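Local coordinates for FOG-3 protein (Caenorhabditis elegans, PDB 5TD6) that specifies sperm fate in the nematode germline as an RNA-binding multimer, with the part described here belonging to its BTG/Tob domain, at residues G52-M57 / I89-P94; R14-H19 / R82-N87; P94-V99 / I110-V115; V37-S42 / R56-T61. The protein carries 2 engineered substitutions. One frame throughout, in Å; residues are numbered along the deposited sequence.

Interaction 1: G52-M57 / I89-P94; sequences GEMKRM and IIFANP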
loop_
_atom_site.group_PDB
_atom_site.type_symbol
_atom_site.label_atom_id
_atom_site.label_comp_id
_atom_site.label_asym_id
_atom_site.label_seq_id
_atom_site.Cartn_x
_atom_site.Cartn_y
_atom_site.Cartn_z
ATOM N N GLY B 52 -16.885 7.602 -15.588
ATOM C CA GLY B 52 -17.222 6.287 -15.077
ATOM C C GLY B 52 -17.035 6.138 -13.577
ATOM O O GLY B 52 -17.205 5.050 -13.038
ATOM N N GLU B 53 -16.685 7.232 -12.912
ATOM C CA GLU B 53 -16.417 7.226 -11.472
ATOM C C GLU B 53 -17.537 6.592 -10.641
ATOM O O GLU B 53 -17.288 5.816 -9.706
ATOM C CB GLU B 53 -16.161 8.662 -11.007
ATOM C CG GLU B 53 -16.464 8.938 -9.559
ATOM C CD GLU B 53 -15.908 10.267 -9.116
ATOM O OE1 GLU B 53 -16.694 11.148 -8.707
ATOM O OE2 GLU B 53 -14.673 10.425 -9.166
ATOM N N MET B 54 -18.773 6.909 -10.992
ATOM C CA MET B 54 -19.909 6.424 -10.235
ATOM C C MET B 54 -20.128 4.941 -10.468
ATOM O O MET B 54 -20.424 4.200 -9.534
ATOM C CB MET B 54 -21.166 7.219 -10.597
ATOM C CG MET B 54 -21.088 8.671 -10.165
ATOM S SD MET B 54 -20.799 8.797 -8.385
ATOM C CE MET B 54 -22.265 7.965 -7.773
ATOM N N LYS B 55 -19.988 4.504 -11.714
ATOM C CA LYS B 55 -20.175 3.091 -12.021
ATOM C C LYS B 55 -19.166 2.207 -11.304
ATOM O O LYS B 55 -19.427 1.030 -11.072
ATOM C CB LYS B 55 -20.077 2.837 -13.527
ATOM C CG LYS B 55 -21.229 1.974 -14.049
ATOM C CD LYS B 55 -20.755 0.792 -14.899
ATOM C CE LYS B 55 -21.915 -0.172 -15.158
ATOM N NZ LYS B 55 -21.470 -1.563 -15.457
ATOM N N ARG B 56 -18.011 2.773 -10.954
ATOM C CA ARG B 56 -16.926 1.977 -10.388
ATOM C C ARG B 56 -16.951 1.923 -8.872
ATOM O O ARG B 56 -16.401 0.995 -8.272
ATOM C CB ARG B 56 -15.574 2.518 -10.871
ATOM C CG ARG B 56 -15.286 2.167 -12.332
ATOM C CD ARG B 56 -13.851 2.525 -12.742
ATOM N NE ARG B 56 -13.533 3.923 -12.474
ATOM C CZ ARG B 56 -13.514 4.868 -13.405
ATOM N NH1 ARG B 56 -13.806 4.560 -14.668
ATOM N NH2 ARG B 56 -13.200 6.115 -13.079
ATOM N N MET B 57 -17.589 2.912 -8.252
ATOM C CA MET B 57 -17.574 3.019 -6.801
ATOM C C MET B 57 -18.107 1.752 -6.144
ATOM O O MET B 57 -19.003 1.093 -6.672
ATOM C CB MET B 57 -18.398 4.226 -6.342
ATOM C CG MET B 57 -19.892 3.988 -6.284
ATOM S SD MET B 57 -20.797 5.480 -5.820
ATOM C CE MET B 57 -21.982 4.804 -4.653
ATOM N N ILE B 89 -17.859 4.070 1.260
ATOM C CA ILE B 89 -17.874 4.116 -0.195
ATOM C C ILE B 89 -16.459 4.405 -0.687
ATOM O O ILE B 89 -15.837 5.371 -0.255
ATOM C CB ILE B 89 -18.860 5.175 -0.732
ATOM C CG1 ILE B 89 -20.277 4.907 -0.206
ATOM C CG2 ILE B 89 -18.875 5.184 -2.251
ATOM C CD1 ILE B 89 -21.138 6.138 -0.151
ATOM N N ILE B 90 -15.951 3.536 -1.556
ATOM C CA ILE B 90 -14.573 3.609 -2.053
ATOM C C ILE B 90 -14.582 3.782 -3.567
ATOM O O ILE B 90 -15.315 3.096 -4.278
ATOM C CB ILE B 90 -13.773 2.343 -1.684
ATOM C CG1 ILE B 90 -13.933 2.043 -0.195
ATOM C CG2 ILE B 90 -12.284 2.503 -2.039
ATOM C CD1 ILE B 90 -13.297 0.731 0.241
ATOM N N PHE B 91 -13.790 4.733 -4.045
ATOM C CA PHE B 91 -13.705 5.057 -5.465
ATOM C C PHE B 91 -12.313 4.716 -5.972
ATOM O O PHE B 91 -11.320 4.910 -5.262
ATOM C CB PHE B 91 -13.975 6.551 -5.722
ATOM C CG PHE B 91 -15.374 7.002 -5.384
ATOM C CD1 PHE B 91 -15.750 7.244 -4.070
ATOM C CD2 PHE B 91 -16.306 7.213 -6.384
ATOM C CE1 PHE B 91 -17.031 7.671 -3.765
ATOM C CE2 PHE B 91 -17.595 7.637 -6.083
ATOM C CZ PHE B 91 -17.956 7.863 -4.771
ATOM N N ALA B 92 -12.245 4.219 -7.197
ATOM C CA ALA B 92 -10.979 4.002 -7.872
ATOM C C ALA B 92 -11.087 4.573 -9.278
ATOM O O ALA B 92 -11.885 4.107 -10.091
ATOM C CB ALA B 92 -10.620 2.526 -7.899
ATOM N N ASN B 93 -10.298 5.616 -9.529
ATOM C CA ASN B 93 -10.165 6.264 -10.823
ATOM C C ASN B 93 -8.705 6.199 -11.289
ATOM O O ASN B 93 -7.803 6.026 -10.463
ATOM C CB ASN B 93 -10.585 7.733 -10.738
ATOM C CG ASN B 93 -12.053 7.918 -10.400
ATOM O OD1 ASN B 93 -12.884 7.044 -10.660
ATOM N ND2 ASN B 93 -12.382 9.083 -9.836
ATOM N N PRO B 94 -8.462 6.378 -12.598
ATOM C CA PRO B 94 -7.074 6.547 -13.049
ATOM C C PRO B 94 -6.341 7.593 -12.195
ATOM O O PRO B 94 -6.798 8.724 -12.073
ATOM C CB PRO B 94 -7.230 7.000 -14.499
ATOM C CG PRO B 94 -8.526 6.354 -14.947
ATOM C CD PRO B 94 -9.420 6.385 -13.728
HETATM O O HOH W 1 -14.610 5.230 -8.947
#
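R56 reaches across to the end of strand 89-93 with one edge of its guanidinium group, the one carrying NE and NH2. NE gives its proton to the carbonyl of A92 (R56 NE to A92 O, 2.9 Å), while NH2 binds the amide oxygen of N93 (R56 NH2 to N93 OD1, 2.6 Å). The second bond is nearly straight, at 165°; NH2 stands above the amide carbonyl plane rather than on a lone pair, and the two flat groups are almost perpendicular. The other end of that amide is held by E53: N93 ND2 donates to E53 OE2 over 2.7 Å, meeting the anti lone pair of a carboxylate that is nearly coplanar with the amide. Bonded at both ends, the N93 amide is fixed in its rotation. A water spans E53 O (2.8 Å from the water) and N93 OD1, with a weak bond from A92 N. Helix 53-56, a short helix of the BTG/Tob domain, is thus latched to an inner strand of the antiparallel sheet. Further along, M57 covers one face of F91, its CB 3.9 Å from the ring centroid; chi1 of 81° puts CG between the backbone N and the carbonyl carbon, and SD lies oblique to the ring in a Met-aromatic contact. M57 CE goes on to I89 CG2. M54 SD lies at the ring edge, 4.1 Å from F91 CE2, and E53 CG also touches the ring. In the second shell, E53 OE1 forms a salt bridge with R100, which also makes a cation-pi contact with F91. R56 NH1 is bound by N51 O and T43 OG1, and G52 O lies over one guanidinium face.

Interaction 2: R14-H19 / R82-N87; sequences RYLFGH and RLLPTN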
loop_
_atom_site.group_PDB
_atom_site.type_symbol
_atom_site.label_atom_id
_atom_site.label_comp_id
_atom_site.label_asym_id
_atom_site.label_seq_id
_atom_site.Cartn_x
_atom_site.Cartn_y
_atom_site.Cartn_z
ATOM N N ARG B 14 -6.092 -4.257 4.776
ATOM C CA ARG B 14 -5.525 -3.718 6.019
ATOM C C ARG B 14 -6.522 -3.781 7.182
ATOM O O ARG B 14 -6.125 -3.639 8.347
ATOM C CB ARG B 14 -5.002 -2.278 5.821
ATOM C CG ARG B 14 -3.646 -2.256 5.038
ATOM C CD ARG B 14 -2.926 -0.877 5.079
ATOM N NE ARG B 14 -3.618 0.200 4.346
ATOM C CZ ARG B 14 -3.511 0.423 3.029
ATOM N NH1 ARG B 14 -2.755 -0.361 2.258
ATOM N NH2 ARG B 14 -4.154 1.444 2.476
ATOM N N TYR B 15 -7.806 -4.006 6.885
ATOM C CA TYR B 15 -8.789 -4.293 7.948
ATOM C C TYR B 15 -8.749 -5.763 8.390
ATOM O O TYR B 15 -9.266 -6.124 9.468
ATOM C CB TYR B 15 -10.216 -3.965 7.499
ATOM C CG TYR B 15 -10.546 -2.486 7.418
ATOM C CD1 TYR B 15 -10.845 -1.749 8.558
ATOM C CD2 TYR B 15 -10.579 -1.838 6.192
ATOM C CE1 TYR B 15 -11.158 -0.391 8.476
ATOM C CE2 TYR B 15 -10.890 -0.488 6.100
ATOM C CZ TYR B 15 -11.174 0.230 7.241
ATOM O OH TYR B 15 -11.481 1.570 7.139
ATOM N N LEU B 16 -8.161 -6.605 7.543
ATOM C CA LEU B 16 -8.163 -8.046 7.739
ATOM C C LEU B 16 -6.866 -8.558 8.345
ATOM O O LEU B 16 -6.888 -9.548 9.084
ATOM C CB LEU B 16 -8.425 -8.771 6.405
ATOM C CG LEU B 16 -9.676 -8.280 5.655
ATOM C CD1 LEU B 16 -9.912 -9.055 4.354
ATOM C CD2 LEU B 16 -10.914 -8.340 6.552
ATOM N N PHE B 17 -5.746 -7.903 8.027
ATOM C CA PHE B 17 -4.426 -8.400 8.435
ATOM C C PHE B 17 -4.384 -8.645 9.921
ATOM O O PHE B 17 -4.747 -7.765 10.701
ATOM C CB PHE B 17 -3.303 -7.416 8.069
ATOM C CG PHE B 17 -3.075 -7.260 6.591
ATOM C CD1 PHE B 17 -3.176 -8.344 5.739
ATOM C CD2 PHE B 17 -2.756 -6.018 6.060
ATOM C CE1 PHE B 17 -2.959 -8.199 4.378
ATOM C CE2 PHE B 17 -2.540 -5.856 4.700
ATOM C CZ PHE B 17 -2.648 -6.946 3.851
ATOM N N GLY B 18 -3.952 -9.839 10.310
ATOM C CA GLY B 18 -3.845 -10.188 11.712
ATOM C C GLY B 18 -5.118 -10.725 12.350
ATOM O O GLY B 18 -5.084 -11.182 13.485
ATOM N N HIS B 19 -6.238 -10.671 11.635
ATOM C CA HIS B 19 -7.497 -11.154 12.180
ATOM C C HIS B 19 -8.039 -12.307 11.344
ATOM O O HIS B 19 -8.912 -13.039 11.779
ATOM C CB HIS B 19 -8.521 -10.023 12.253
ATOM C CG HIS B 19 -8.022 -8.811 12.976
ATOM N ND1 HIS B 19 -7.881 -8.767 14.347
ATOM C CD2 HIS B 19 -7.602 -7.606 12.514
ATOM C CE1 HIS B 19 -7.410 -7.583 14.701
ATOM N NE2 HIS B 19 -7.223 -6.864 13.605
ATOM N N ARG B 82 -17.791 -8.789 9.236
ATOM C CA ARG B 82 -17.664 -8.162 10.544
ATOM C C ARG B 82 -16.415 -7.265 10.648
ATOM O O ARG B 82 -16.442 -6.259 11.358
ATOM C CB ARG B 82 -17.660 -9.218 11.656
ATOM C CG ARG B 82 -16.506 -10.202 11.626
ATOM C CD ARG B 82 -16.529 -11.139 12.840
ATOM N NE ARG B 82 -15.708 -12.325 12.606
ATOM C CZ ARG B 82 -14.413 -12.420 12.901
ATOM N NH1 ARG B 82 -13.774 -11.397 13.458
ATOM N NH2 ARG B 82 -13.756 -13.544 12.645
ATOM N N LEU B 83 -15.338 -7.610 9.938
ATOM C CA LEU B 83 -14.081 -6.859 10.056
ATOM C C LEU B 83 -14.031 -5.578 9.205
ATOM O O LEU B 83 -13.249 -4.668 9.484
ATOM C CB LEU B 83 -12.896 -7.757 9.696
ATOM C CG LEU B 83 -12.646 -8.943 10.631
ATOM C CD1 LEU B 83 -11.553 -9.844 10.079
ATOM C CD2 LEU B 83 -12.284 -8.463 12.031
ATOM N N LEU B 84 -14.851 -5.507 8.164
ATOM C CA LEU B 84 -14.876 -4.320 7.316
ATOM C C LEU B 84 -15.765 -3.253 7.947
ATOM O O LEU B 84 -16.677 -3.574 8.710
ATOM C CB LEU B 84 -15.367 -4.669 5.909
ATOM C CG LEU B 84 -14.513 -5.666 5.129
ATOM C CD1 LEU B 84 -14.963 -5.736 3.673
ATOM C CD2 LEU B 84 -13.037 -5.272 5.224
ATOM N N PRO B 85 -15.491 -1.975 7.647
ATOM C CA PRO B 85 -16.373 -0.890 8.092
ATOM C C PRO B 85 -17.733 -0.967 7.408
ATOM O O PRO B 85 -17.821 -1.473 6.300
ATOM C CB PRO B 85 -15.617 0.372 7.664
ATOM C CG PRO B 85 -14.783 -0.075 6.502
ATOM C CD PRO B 85 -14.366 -1.476 6.835
ATOM N N THR B 86 -18.784 -0.478 8.055
ATOM C CA THR B 86 -20.103 -0.510 7.439
ATOM C C THR B 86 -20.333 0.745 6.596
ATOM O O THR B 86 -19.986 1.849 7.008
ATOM C CB THR B 86 -21.224 -0.650 8.496
ATOM O OG1 THR B 86 -21.417 0.601 9.174
ATOM C CG2 THR B 86 -20.868 -1.720 9.509
ATOM N N ASN B 87 -20.892 0.548 5.406
ATOM C CA ASN B 87 -21.303 1.627 4.511
ATOM C C ASN B 87 -20.203 2.638 4.160
ATOM O O ASN B 87 -20.462 3.829 4.005
ATOM C CB ASN B 87 -22.510 2.357 5.102
ATOM C CG ASN B 87 -23.728 1.456 5.220
ATOM O OD1 ASN B 87 -24.033 0.685 4.307
ATOM N ND2 ASN B 87 -24.416 1.532 6.352
HETATM O O HOH W 2 -10.645 -4.947 11.534
#
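L83 and Y15 together supply half of the surface buried in this contact, in which the loop following helix 2-13 of the BTG/Tob domain packs on the end of helix 77-83 and the chain just beyond it. L83 projects into the bend formed by the first segment. Its CB rests on one methyl of L16 (L83 CB to L16 CD2, 3.8 Å), while its branch end turns to the histidine, L83 CD1 lying 3.7 Å from H19 CB. The contact with H19 is therefore made mainly through the base of that side chain. Y15 CB lies against the L83 carbonyl. With CG set beside its own backbone N (chi1 -73°), the tyrosine presents one ring face to P85. P85 CD sits over the middle of the ring, 3.5 Å from the Y15 centroid and only 8° off the ring normal, an almost ideal CH-pi contact; P85 CG continues toward the phenol end of the ring. The L84 methyl CD2 fills in behind, touching both Y15 CB and L16 CD2, and L16 itself reaches inward to V25 and F28 of helix 22-41. F17 turns away from this packing, and its ring meets that of W111 of the second subunit. A water links the two backbones between Y15 and L83: it donates to Y15 O at 2.7 Å and, more weakly, to L83 O at 3.3 Å.

Interaction 3: P94-V99 / I110-V115; sequences PGHVFV and IWIGDV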
loop_
_atom_site.group_PDB
_atom_site.type_symbol
_atom_site.label_atom_id
_atom_site.label_comp_id
_atom_site.label_asym_id
_atom_site.label_seq_id
_atom_site.Cartn_x
_atom_site.Cartn_y
_atom_site.Cartn_z
ATOM N N PRO B 94 -8.462 6.378 -12.598
ATOM C CA PRO B 94 -7.074 6.547 -13.049
ATOM C C PRO B 94 -6.341 7.593 -12.195
ATOM O O PRO B 94 -6.798 8.724 -12.073
ATOM C CB PRO B 94 -7.230 7.000 -14.499
ATOM C CG PRO B 94 -8.526 6.354 -14.947
ATOM C CD PRO B 94 -9.420 6.385 -13.728
ATOM N N GLY B 95 -5.249 7.186 -11.560
ATOM C CA GLY B 95 -4.443 8.107 -10.776
ATOM C C GLY B 95 -4.958 8.392 -9.377
ATOM O O GLY B 95 -4.321 9.131 -8.627
ATOM N N HIS B 96 -6.091 7.799 -8.996
ATOM C CA HIS B 96 -6.788 8.293 -7.807
ATOM C C HIS B 96 -7.735 7.293 -7.168
ATOM O O HIS B 96 -8.802 6.984 -7.704
ATOM C CB HIS B 96 -7.576 9.556 -8.149
ATOM C CG HIS B 96 -7.991 10.349 -6.949
ATOM N ND1 HIS B 96 -9.030 11.253 -6.978
ATOM C CD2 HIS B 96 -7.513 10.364 -5.683
ATOM C CE1 HIS B 96 -9.157 11.813 -5.787
ATOM N NE2 HIS B 96 -8.253 11.286 -4.981
ATOM N N VAL B 97 -7.325 6.791 -6.013
ATOM C CA VAL B 97 -8.147 5.898 -5.220
ATOM C C VAL B 97 -8.432 6.637 -3.923
ATOM O O VAL B 97 -7.533 7.273 -3.341
ATOM C CB VAL B 97 -7.436 4.564 -4.947
ATOM C CG1 VAL B 97 -8.360 3.590 -4.196
ATOM C CG2 VAL B 97 -6.972 3.955 -6.249
ATOM N N PHE B 98 -9.677 6.590 -3.480
ATOM C CA PHE B 98 -10.046 7.400 -2.332
ATOM C C PHE B 98 -11.361 6.954 -1.720
ATOM O O PHE B 98 -12.116 6.218 -2.337
ATOM C CB PHE B 98 -10.125 8.874 -2.722
ATOM C CG PHE B 98 -11.150 9.182 -3.804
ATOM C CD1 PHE B 98 -10.819 9.094 -5.147
ATOM C CD2 PHE B 98 -12.430 9.614 -3.464
ATOM C CE1 PHE B 98 -11.755 9.398 -6.133
ATOM C CE2 PHE B 98 -13.370 9.927 -4.446
ATOM C CZ PHE B 98 -13.038 9.823 -5.772
ATOM N N VAL B 99 -11.599 7.408 -0.496
ATOM C CA VAL B 99 -12.861 7.202 0.214
ATOM C C VAL B 99 -13.690 8.477 0.132
ATOM O O VAL B 99 -13.152 9.577 0.267
ATOM C CB VAL B 99 -12.619 6.848 1.699
ATOM C CG1 VAL B 99 -13.929 6.850 2.499
ATOM C CG2 VAL B 99 -11.904 5.507 1.813
ATOM N N ILE B 110 -6.577 7.458 -0.699
ATOM C CA ILE B 110 -5.953 6.175 -0.449
ATOM C C ILE B 110 -4.644 6.104 -1.269
ATOM O O ILE B 110 -3.594 5.702 -0.768
ATOM C CB ILE B 110 -6.865 5.001 -0.841
ATOM C CG1 ILE B 110 -8.109 4.963 0.064
ATOM C CG2 ILE B 110 -6.051 3.699 -0.779
ATOM C CD1 ILE B 110 -9.225 4.002 -0.446
ATOM N N TRP B 111 -4.728 6.507 -2.528
ATOM C CA TRP B 111 -3.551 6.602 -3.392
ATOM C C TRP B 111 -3.763 7.636 -4.491
ATOM O O TRP B 111 -4.869 7.765 -5.041
ATOM C CB TRP B 111 -3.211 5.237 -4.006
ATOM C CG TRP B 111 -1.963 5.253 -4.923
ATOM C CD1 TRP B 111 -0.650 5.145 -4.541
ATOM C CD2 TRP B 111 -1.951 5.389 -6.352
ATOM N NE1 TRP B 111 0.176 5.194 -5.650
ATOM C CE2 TRP B 111 -0.600 5.345 -6.772
ATOM C CE3 TRP B 111 -2.954 5.548 -7.319
ATOM C CZ2 TRP B 111 -0.230 5.451 -8.111
ATOM C CZ3 TRP B 111 -2.583 5.653 -8.654
ATOM C CH2 TRP B 111 -1.237 5.595 -9.038
ATOM N N ILE B 112 -2.691 8.373 -4.784
ATOM C CA ILE B 112 -2.630 9.372 -5.846
ATOM C C ILE B 112 -1.330 9.170 -6.598
ATOM O O ILE B 112 -0.259 9.046 -5.991
ATOM C CB ILE B 112 -2.680 10.834 -5.313
ATOM C CG1 ILE B 112 -3.930 11.083 -4.450
ATOM C CG2 ILE B 112 -2.673 11.846 -6.478
ATOM C CD1 ILE B 112 -4.177 12.584 -4.176
ATOM N N GLY B 113 -1.414 9.125 -7.917
ATOM C CA GLY B 113 -0.220 8.940 -8.717
ATOM C C GLY B 113 -0.482 9.101 -10.199
ATOM O O GLY B 113 -1.553 9.559 -10.617
ATOM N N ASP B 114 0.517 8.711 -10.980
ATOM C CA ASP B 114 0.521 8.829 -12.441
ATOM C C ASP B 114 -0.589 7.929 -12.982
ATOM O O ASP B 114 -0.705 6.779 -12.553
ATOM C CB ASP B 114 1.925 8.426 -12.957
ATOM C CG ASP B 114 2.168 8.735 -14.438
ATOM O OD1 ASP B 114 1.250 8.643 -15.270
ATOM O OD2 ASP B 114 3.334 9.037 -14.770
ATOM N N VAL B 115 -1.431 8.444 -13.882
ATOM C CA VAL B 115 -2.481 7.606 -14.485
ATOM C C VAL B 115 -1.874 6.446 -15.266
ATOM O O VAL B 115 -2.557 5.485 -15.592
ATOM C CB VAL B 115 -3.422 8.409 -15.441
ATOM C CG1 VAL B 115 -4.202 9.465 -14.656
ATOM C CG2 VAL B 115 -2.624 9.045 -16.598
#
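V97 and W111 form the tight centre of this strand pair. V97 N donates to W111 O in a nearly straight bond of 2.8 Å, lying in the carbonyl plane. In return V97 O takes two protons, from I110 N (2.8 Å) and W111 N (3.0 Å), both approaching from the same face of the carbonyl. Two residues opposite one make a classic beta bulge in the antiparallel pairing of strands 96-100 and 111-112, at the corner where the chain turns into the second strand. Beside it I110 packs inward, its CD1 against V97 CG1 and V99 CG2. The next close spot is G95, at positive phi: its carbonyl accepts from G113 N (3.0 Å), and the W111 ring reaches its backbone through CZ3, which lies 3.7 Å from G95 C. The opposite face buries less between the two strands; there the partly exposed H96 and I112 lie side by side, with H96 CD2 3.9 Å from I112 CG1. At the far end the pairing lapses, and V115 CG1 merely leans on P94, 3.9 Å from its CB. Across the assembly, I112 packs on F17 of the second subunit.

Interaction 4: V37-S42 / R56-T61; sequences VSHFSS and RMINTT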
loop_
_atom_site.group_PDB
_atom_site.type_symbol
_atom_site.label_atom_id
_atom_site.label_comp_id
_atom_site.label_asym_id
_atom_site.label_seq_id
_atom_site.Cartn_x
_atom_site.Cartn_y
_atom_site.Cartn_z
ATOM N N VAL B 37 -10.866 -5.629 -11.506
ATOM C CA VAL B 37 -10.337 -5.419 -12.838
ATOM C C VAL B 37 -11.460 -5.569 -13.862
ATOM O O VAL B 37 -11.643 -4.714 -14.732
ATOM C CB VAL B 37 -9.158 -6.365 -13.160
ATOM C CG1 VAL B 37 -8.823 -6.307 -14.650
ATOM C CG2 VAL B 37 -7.938 -5.957 -12.364
ATOM N N SER B 38 -12.246 -6.625 -13.725
ATOM C CA SER B 38 -13.389 -6.824 -14.606
ATOM C C SER B 38 -14.391 -5.666 -14.523
ATOM O O SER B 38 -14.845 -5.155 -15.538
ATOM C CB SER B 38 -14.072 -8.146 -14.265
ATOM O OG SER B 38 -15.460 -8.089 -14.554
ATOM N N HIS B 39 -14.702 -5.248 -13.301
ATOM C CA HIS B 39 -15.692 -4.213 -13.005
ATOM C C HIS B 39 -15.248 -2.832 -13.500
ATOM O O HIS B 39 -16.082 -2.005 -13.875
ATOM C CB HIS B 39 -15.947 -4.199 -11.483
ATOM C CG HIS B 39 -17.038 -3.271 -11.027
ATOM N ND1 HIS B 39 -18.339 -3.358 -11.481
ATOM C CD2 HIS B 39 -17.031 -2.278 -10.103
ATOM C CE1 HIS B 39 -19.075 -2.435 -10.883
ATOM N NE2 HIS B 39 -18.306 -1.768 -10.040
ATOM N N PHE B 40 -13.935 -2.597 -13.509
ATOM C CA PHE B 40 -13.368 -1.289 -13.868
ATOM C C PHE B 40 -13.046 -1.128 -15.362
ATOM O O PHE B 40 -12.998 -0.005 -15.874
ATOM C CB PHE B 40 -12.071 -1.031 -13.079
ATOM C CG PHE B 40 -12.270 -0.867 -11.582
ATOM C CD1 PHE B 40 -13.535 -0.777 -11.033
ATOM C CD2 PHE B 40 -11.173 -0.811 -10.738
ATOM C CE1 PHE B 40 -13.706 -0.614 -9.665
ATOM C CE2 PHE B 40 -11.330 -0.656 -9.377
ATOM C CZ PHE B 40 -12.598 -0.552 -8.838
ATOM N N SER B 41 -12.797 -2.246 -16.042
ATOM C CA SER B 41 -12.197 -2.218 -17.380
ATOM C C SER B 41 -13.017 -1.472 -18.435
ATOM O O SER B 41 -12.459 -0.757 -19.248
ATOM C CB SER B 41 -11.935 -3.639 -17.878
ATOM O OG SER B 41 -10.683 -4.111 -17.407
ATOM N N SER B 42 -14.332 -1.618 -18.425
ATOM C CA SER B 42 -15.111 -1.021 -19.506
ATOM C C SER B 42 -15.232 0.512 -19.420
ATOM O O SER B 42 -15.553 1.151 -20.410
ATOM C CB SER B 42 -16.497 -1.654 -19.557
ATOM O OG SER B 42 -17.104 -1.614 -18.287
ATOM N N ARG B 56 -18.011 2.773 -10.954
ATOM C CA ARG B 56 -16.926 1.977 -10.388
ATOM C C ARG B 56 -16.951 1.923 -8.872
ATOM O O ARG B 56 -16.401 0.995 -8.272
ATOM C CB ARG B 56 -15.574 2.518 -10.871
ATOM C CG ARG B 56 -15.286 2.167 -12.332
ATOM C CD ARG B 56 -13.851 2.525 -12.742
ATOM N NE ARG B 56 -13.533 3.923 -12.474
ATOM C CZ ARG B 56 -13.514 4.868 -13.405
ATOM N NH1 ARG B 56 -13.806 4.560 -14.668
ATOM N NH2 ARG B 56 -13.200 6.115 -13.079
ATOM N N MET B 57 -17.589 2.912 -8.252
ATOM C CA MET B 57 -17.574 3.019 -6.801
ATOM C C MET B 57 -18.107 1.752 -6.144
ATOM O O MET B 57 -19.003 1.093 -6.672
ATOM C CB MET B 57 -18.398 4.226 -6.342
ATOM C CG MET B 57 -19.892 3.988 -6.284
ATOM S SD MET B 57 -20.797 5.480 -5.820
ATOM C CE MET B 57 -21.982 4.804 -4.653
ATOM N N ILE B 58 -17.526 1.399 -5.006
ATOM C CA ILE B 58 -18.025 0.244 -4.273
ATOM C C ILE B 58 -18.346 0.634 -2.844
ATOM O O ILE B 58 -17.867 1.645 -2.331
ATOM C CB ILE B 58 -17.033 -0.941 -4.268
ATOM C CG1 ILE B 58 -15.724 -0.558 -3.580
ATOM C CG2 ILE B 58 -16.801 -1.459 -5.685
ATOM C CD1 ILE B 58 -14.669 -1.636 -3.656
ATOM N N ASN B 59 -19.222 -0.158 -2.233
ATOM C CA ASN B 59 -19.744 0.065 -0.882
ATOM C C ASN B 59 -19.459 -1.170 -0.029
ATOM O O ASN B 59 -19.852 -2.282 -0.394
ATOM C CB ASN B 59 -21.244 0.361 -0.959
ATOM C CG ASN B 59 -21.863 0.712 0.391
ATOM O OD1 ASN B 59 -21.790 -0.054 1.362
ATOM N ND2 ASN B 59 -22.489 1.880 0.447
ATOM N N THR B 60 -18.771 -0.990 1.098
ATOM C CA THR B 60 -18.320 -2.136 1.888
ATOM C C THR B 60 -19.478 -2.979 2.437
ATOM O O THR B 60 -19.295 -4.140 2.825
ATOM C CB THR B 60 -17.431 -1.700 3.066
ATOM O OG1 THR B 60 -18.155 -0.807 3.920
ATOM C CG2 THR B 60 -16.153 -1.015 2.557
ATOM N N THR B 61 -20.670 -2.401 2.456
ATOM C CA THR B 61 -21.837 -3.127 2.933
ATOM C C THR B 61 -22.653 -3.718 1.783
ATOM O O THR B 61 -22.950 -4.916 1.775
ATOM C CB THR B 61 -22.751 -2.216 3.767
ATOM O OG1 THR B 61 -22.080 -1.842 4.978
ATOM C CG2 THR B 61 -24.047 -2.940 4.103
#
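F40 crosses the aliphatic part of R56 at about a right angle. Starting at the base, F40 CB lies 4.0 Å from R56 CD, and the next atom, F40 CG, is 3.9 Å from the same methylene. At CD1 the ring is closest to the arginine stem, with R56 CG 3.7 Å from F40 CD1 and R56 CD equally near. One atom further, F40 CE1 meets the backbone: R56 O approaches the ring edge, near the ring plane, at 3.4 Å, while R56 CB stays beside CE1. At the tip, F40 CZ is 4.1 Å from that carbonyl. The side chain is set by chi1 of -67°, which brings CG beside the backbone N and turns the ring toward the arginine stem. Ring and guanidinium planes stand 82° apart, so the two are not stacked; the charged end goes on to N93 and A92. H39, one residue earlier on the helix, adds a second, slacker touch, its ring edge turned to the same carbonyl (H39 NE2 to R56 O, 3.8 Å). Beyond R56 the chain enters strand 58-59 and bends in an Asx turn, T61 N donating to N59 OD1. F40 thus sits where the end of helix 22-41 in the BTG/Tob domain meets helix 53-56, with V5 and L8 of helix 2-13 and A92 of strand 89-93 also packed against it.

From the N terminus, the loop after helix 2-13 opens interaction 2, which closes the longest loop when the chain returns at 82-87. Interaction 4 lies wholly within that span, joining the end of helix 22-41 to 56-61. Interaction 1 starts on the same turn, sharing R56 and M57 with interaction 4, but closes only at 89-94, so it crosses interaction 2. Interaction 3 follows in series, beginning at the P94 that ends interaction 1 and pairing 94-99 with 110-115. Interactions 1, 3 and 4 all reach one antiparallel sheet. Interaction 2 stands about 18 Å from interaction 4, centre to centre, yet its P85 and N87 bond to T60 and T61 there.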